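Long-range contacts in cystatin-F (Homo sapiens, PDB 2CH9), which inhibits cysteine proteases such as papain and cathepsin L, more weakly than other cystatins, and forms a disulfide-linked homodimer: residues 33-38 / 50-55; 72-77 / 102-107. All coordinates share one frame; numbering follows the deposited sequence. Where two conformers were deposited one is given.

Interaction 1 of 2, residues 33-38 / 50-55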
# COMPACT_ATOMS: atom_id res chain seq x y z
N ALA A 33 -3.27 -4.53 14.91
CA ALA A 33 -2.46 -3.78 13.95
C ALA A 33 -2.35 -2.30 14.33
O ALA A 33 -1.27 -1.69 14.21
CB ALA A 33 -3.01 -3.96 12.52
N ALA A 34 -3.45 -1.72 14.81
CA ALA A 34 -3.45 -0.34 15.29
C ALA A 34 -2.56 -0.16 16.53
O ALA A 34 -1.95 0.89 16.69
CB ALA A 34 -4.87 0.11 15.60
N ARG A 35 -2.49 -1.18 17.38
CA ARG A 35 -1.55 -1.18 18.51
C ARG A 35 -0.10 -1.22 18.03
O ARG A 35 0.75 -0.47 18.54
CB ARG A 35 -1.82 -2.35 19.47
CG ARG A 35 -0.83 -2.49 20.63
CD ARG A 35 -0.71 -1.20 21.50
NE ARG A 35 -1.99 -0.79 22.05
CZ ARG A 35 -2.57 -1.32 23.13
NH1 ARG A 35 -1.98 -2.30 23.81
NH2 ARG A 35 -3.75 -0.87 23.53
N TYR A 36 0.21 -2.07 17.06
CA TYR A 36 1.55 -2.05 16.47
C TYR A 36 1.93 -0.67 15.92
O TYR A 36 3.07 -0.22 16.09
CB TYR A 36 1.68 -3.08 15.36
CG TYR A 36 1.64 -4.49 15.86
CD1 TYR A 36 2.32 -4.86 17.02
CD2 TYR A 36 0.97 -5.46 15.13
CE1 TYR A 36 2.29 -6.19 17.46
CE2 TYR A 36 0.92 -6.78 15.57
CZ TYR A 36 1.59 -7.14 16.72
OH TYR A 36 1.55 -8.44 17.12
N SER A 37 0.97 -0.01 15.28
CA SER A 37 1.20 1.30 14.66
C SER A 37 1.63 2.33 15.70
O SER A 37 2.62 3.05 15.51
CB SER A 37 -0.06 1.77 13.95
OG SER A 37 -0.38 0.87 12.93
N VAL A 38 0.88 2.40 16.80
CA VAL A 38 1.19 3.39 17.83
C VAL A 38 2.48 3.07 18.58
O VAL A 38 3.18 3.98 19.03
CB VAL A 38 0.01 3.67 18.76
CG1 VAL A 38 -0.18 2.54 19.79
CG2 VAL A 38 0.20 5.04 19.41
N LEU A 50 3.93 8.15 26.51
CA LEU A 50 3.52 7.20 25.49
C LEU A 50 2.19 7.62 24.86
O LEU A 50 1.31 8.17 25.53
CB LEU A 50 3.38 5.78 26.07
CG LEU A 50 4.56 5.00 26.64
CD1 LEU A 50 4.04 3.73 27.31
CD2 LEU A 50 5.60 4.67 25.57
N PHE A 51 2.04 7.35 23.57
CA PHE A 51 0.77 7.55 22.88
C PHE A 51 0.06 6.21 22.77
O PHE A 51 0.69 5.17 22.88
CB PHE A 51 1.00 8.15 21.50
CG PHE A 51 1.24 9.64 21.52
CD1 PHE A 51 2.36 10.18 22.15
CD2 PHE A 51 0.35 10.51 20.89
CE1 PHE A 51 2.59 11.56 22.16
CE2 PHE A 51 0.56 11.89 20.89
CZ PHE A 51 1.68 12.42 21.53
N LYS A 52 -1.25 6.25 22.54
CA LYS A 52 -2.06 5.05 22.40
C LYS A 52 -3.11 5.27 21.30
O LYS A 52 -3.62 6.39 21.12
CB LYS A 52 -2.74 4.74 23.74
CG LYS A 52 -3.61 3.48 23.80
CD LYS A 52 -4.21 3.33 25.19
CE LYS A 52 -5.06 2.09 25.31
NZ LYS A 52 -5.68 1.96 26.67
N GLU A 53 -3.41 4.21 20.55
CA GLU A 53 -4.44 4.32 19.52
C GLU A 53 -5.76 4.74 20.20
O GLU A 53 -6.14 4.18 21.24
CB GLU A 53 -4.56 3.01 18.73
CG GLU A 53 -5.25 1.83 19.46
CD GLU A 53 -4.37 1.11 20.48
OE1 GLU A 53 -3.19 1.48 20.70
OE2 GLU A 53 -4.88 0.16 21.09
N SER A 54 -6.43 5.75 19.64
CA SER A 54 -7.67 6.23 20.24
C SER A 54 -8.91 5.94 19.40
O SER A 54 -10.00 5.81 19.94
CB SER A 54 -7.59 7.73 20.60
OG SER A 54 -7.48 8.55 19.44
N ARG A 55 -8.74 5.82 18.08
CA ARG A 55 -9.86 5.57 17.18
C ARG A 55 -9.35 5.01 15.86
O ARG A 55 -8.37 5.49 15.33
CB ARG A 55 -10.66 6.86 16.95
CG ARG A 55 -11.92 6.71 16.12
CD ARG A 55 -12.91 7.85 16.38
NE ARG A 55 -12.53 9.08 15.68
CZ ARG A 55 -13.28 9.70 14.77
NH1 ARG A 55 -14.48 9.22 14.43
NH2 ARG A 55 -12.84 10.81 14.18

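Interaction 2 of 2, residues 72-77 / 102-107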
# COMPACT_ATOMS: atom_id res chain seq x y z
N GLU A 72 -6.43 3.80 8.92
CA GLU A 72 -6.58 5.19 9.29
C GLU A 72 -6.91 5.16 10.78
O GLU A 72 -7.99 4.73 11.19
CB GLU A 72 -7.71 5.83 8.48
CG GLU A 72 -7.86 7.32 8.67
CD GLU A 72 -9.03 7.88 7.87
OE1 GLU A 72 -10.21 7.64 8.26
OE2 GLU A 72 -8.79 8.57 6.86
N VAL A 73 -5.97 5.63 11.59
CA VAL A 73 -6.02 5.44 13.04
C VAL A 73 -5.67 6.77 13.73
O VAL A 73 -4.74 7.46 13.32
CB VAL A 73 -5.08 4.28 13.49
CG1 VAL A 73 -3.73 4.35 12.78
CG2 VAL A 73 -4.91 4.24 15.00
N GLU A 74 -6.46 7.16 14.73
CA GLU A 74 -6.12 8.31 15.55
C GLU A 74 -5.34 7.83 16.77
O GLU A 74 -5.66 6.79 17.35
CB GLU A 74 -7.36 9.09 15.95
CG GLU A 74 -7.95 9.94 14.82
CD GLU A 74 -9.34 10.46 15.12
OE1 GLU A 74 -9.69 10.62 16.31
OE2 GLU A 74 -10.10 10.71 14.16
N ILE A 75 -4.30 8.58 17.14
CA ILE A 75 -3.53 8.28 18.34
C ILE A 75 -3.53 9.47 19.28
O ILE A 75 -3.62 10.61 18.83
CB ILE A 75 -2.09 7.84 18.01
CG1 ILE A 75 -1.30 8.98 17.35
CG2 ILE A 75 -2.10 6.59 17.11
CD1 ILE A 75 0.19 8.70 17.25
N GLY A 76 -3.46 9.21 20.58
CA GLY A 76 -3.51 10.27 21.58
C GLY A 76 -2.50 10.08 22.70
O GLY A 76 -2.15 8.95 23.05
N ARG A 77 -2.03 11.20 23.25
CA ARG A 77 -1.07 11.16 24.35
C ARG A 77 -1.72 10.61 25.61
O ARG A 77 -2.83 11.03 25.97
CB ARG A 77 -0.46 12.54 24.59
CG ARG A 77 0.68 12.51 25.61
CD ARG A 77 1.22 13.89 25.94
NE ARG A 77 2.17 14.38 24.94
CZ ARG A 77 2.08 15.56 24.33
NH1 ARG A 77 1.08 16.39 24.61
NH2 ARG A 77 3.00 15.92 23.44
N THR A 102 -3.60 14.89 19.98
CA THR A 102 -4.06 13.84 19.09
C THR A 102 -3.44 14.00 17.71
O THR A 102 -3.25 15.11 17.23
CB THR A 102 -5.60 13.82 18.99
OG1 THR A 102 -6.16 13.73 20.30
CG2 THR A 102 -6.09 12.62 18.18
N LEU A 103 -3.10 12.87 17.10
CA LEU A 103 -2.64 12.84 15.72
C LEU A 103 -3.50 11.93 14.88
O LEU A 103 -3.99 10.91 15.37
CB LEU A 103 -1.18 12.37 15.63
CG LEU A 103 -0.09 13.32 16.13
CD1 LEU A 103 0.22 13.03 17.60
CD2 LEU A 103 1.16 13.18 15.29
N SER A 104 -3.66 12.30 13.61
CA SER A 104 -4.26 11.44 12.60
C SER A 104 -3.15 10.77 11.82
O SER A 104 -2.31 11.45 11.21
CB SER A 104 -5.14 12.24 11.63
OG SER A 104 -6.22 12.87 12.29
N CYS A 105 -3.17 9.44 11.82
CA CYS A 105 -2.15 8.65 11.14
C CYS A 105 -2.72 7.77 10.04
O CYS A 105 -3.88 7.38 10.07
CB CYS A 105 -1.40 7.76 12.14
SG CYS A 105 -0.62 8.62 13.50
N TYR A 106 -1.88 7.48 9.05
CA TYR A 106 -2.10 6.37 8.16
C TYR A 106 -0.97 5.38 8.40
O TYR A 106 0.20 5.76 8.49
CB TYR A 106 -2.10 6.83 6.69
CG TYR A 106 -2.14 5.65 5.74
CD1 TYR A 106 -3.35 4.98 5.48
CD2 TYR A 106 -0.97 5.16 5.14
CE1 TYR A 106 -3.39 3.88 4.65
CE2 TYR A 106 -1.01 4.05 4.29
CZ TYR A 106 -2.23 3.43 4.05
OH TYR A 106 -2.29 2.34 3.21
N SER A 107 -1.31 4.11 8.53
CA SER A 107 -0.30 3.09 8.65
C SER A 107 -0.55 1.87 7.78
O SER A 107 -1.69 1.55 7.41
CB SER A 107 -0.14 2.66 10.11
OG SER A 107 -1.25 1.90 10.52

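Interaction 1 of 2, residues 33-38 / 50-55
The edge of the Arg35 guanidinium receives the Glu53 carboxylate: Glu53 OE1 sits in the guanidinium plane, whereas Glu53 OE2 lies somewhat tilted from it, and the two planar groups are turned 47° apart. Arg35 grips side-on, with NE to Glu53 OE1 at 2.9 Å, nearly straight at 173°, and NH2 to Glu53 OE2 at 2.9 Å; both oxygens are met on their syn sides. Beyond CG, which stands anti to the backbone N (chi1 176°), the arginine chain bends at chi2 and chi3, which brings NE within bonding distance of Glu53. Its NH1 continues the charge network to Asp89. Beside the ion pair, the methyls of Val38 bridge helix 28-44 to strand 49-63: CG1 lies 3.3 Å from Glu53 OE1, and CG2 is 3.8 Å from Phe51 CB. The segment axes approach to 7.3 Å, placing the contact where the cystatin helix packs across its antiparallel sheet. A methionine in place of Arg35 would probably leave the carboxylate of Glu53 and that of Asp89 without this shared cation. Lys52 NZ, 4.6 Å from Arg35 NH2, is hydrogen-bonded to Cys91 O, and the carboxylates of Glu53 and Asp89 probably offset this like charge beside an apolar helix-sheet seam.

Interaction 2 of 2, residues 72-77 / 102-107
Ile75 holds CG1 between its backbone N and carbonyl carbon (chi1 64°), and with chi2 at 168° the chain runs on to put CD1 3.8 Å from Cys105 SG. That sulfur stands anti to its own carbonyl carbon (chi1 -57°), and it is disulfide-bonded to Cys125 of the next strand. The two segments are neighbouring antiparallel strands of the cystatin fold, in which a curved sheet wraps round a single long helix. Val73 with Cys105 and Ile75 with Leu103 are hydrogen-bonded pairs, each closed by two backbone bonds; the shortest of the four, such as Ile75 N to Leu103 O, measure 2.9 Å. Between them Glu74 faces Ser104 as a non-hydrogen-bonded pair, where the CA of Glu74 points its hydrogen at Leu103 O, 3.4 Å away.

Side chains alternate between the two faces. On the face bearing Val73, Ile75, Leu103 and Cys105, Ile75 crosses Leu103 at a slant, CG1 to CB 3.8 Å, and Val38 and Phe41 of helix 28-44 pack on Ile75, so this is the sheet's helix-facing side. The face of Glu72, Glu74, Ser104 and Tyr106 carries the charged groups: the carboxylate of Glu72 is held by Thr57 and Arg58, that of Glu74 by Arg55, and Lys16 of the second subunit packs on Ser104. Where strand 102-112 begins, Thr102 lies opposite Gly76, near the end of strand 67-78, their CA atoms 4.4 Å apart, and the methyl CG2 of Thr102 rests 3.3 Å from Ile75 O.

Interaction 1 closes before interaction 2 opens along the chain, yet their centres lie only about 7 Å apart. Both reach the same antiparallel sheet: strand 49-63, which carries one side of interaction 1, is the neighbour of strand 67-78, which interaction 2 pairs with strand 102-112. A classic beta bulge joins them, with Ser54 and Arg55 both opposite Glu74. Phe51 also packs against Gly76 and Arg77, its CD2 3.4 Å from Gly76 C. Interaction 1 thus seats the helix on the sheet while interaction 2 adds the next strand to that sheet, together building the cystatin core away from the reactive site.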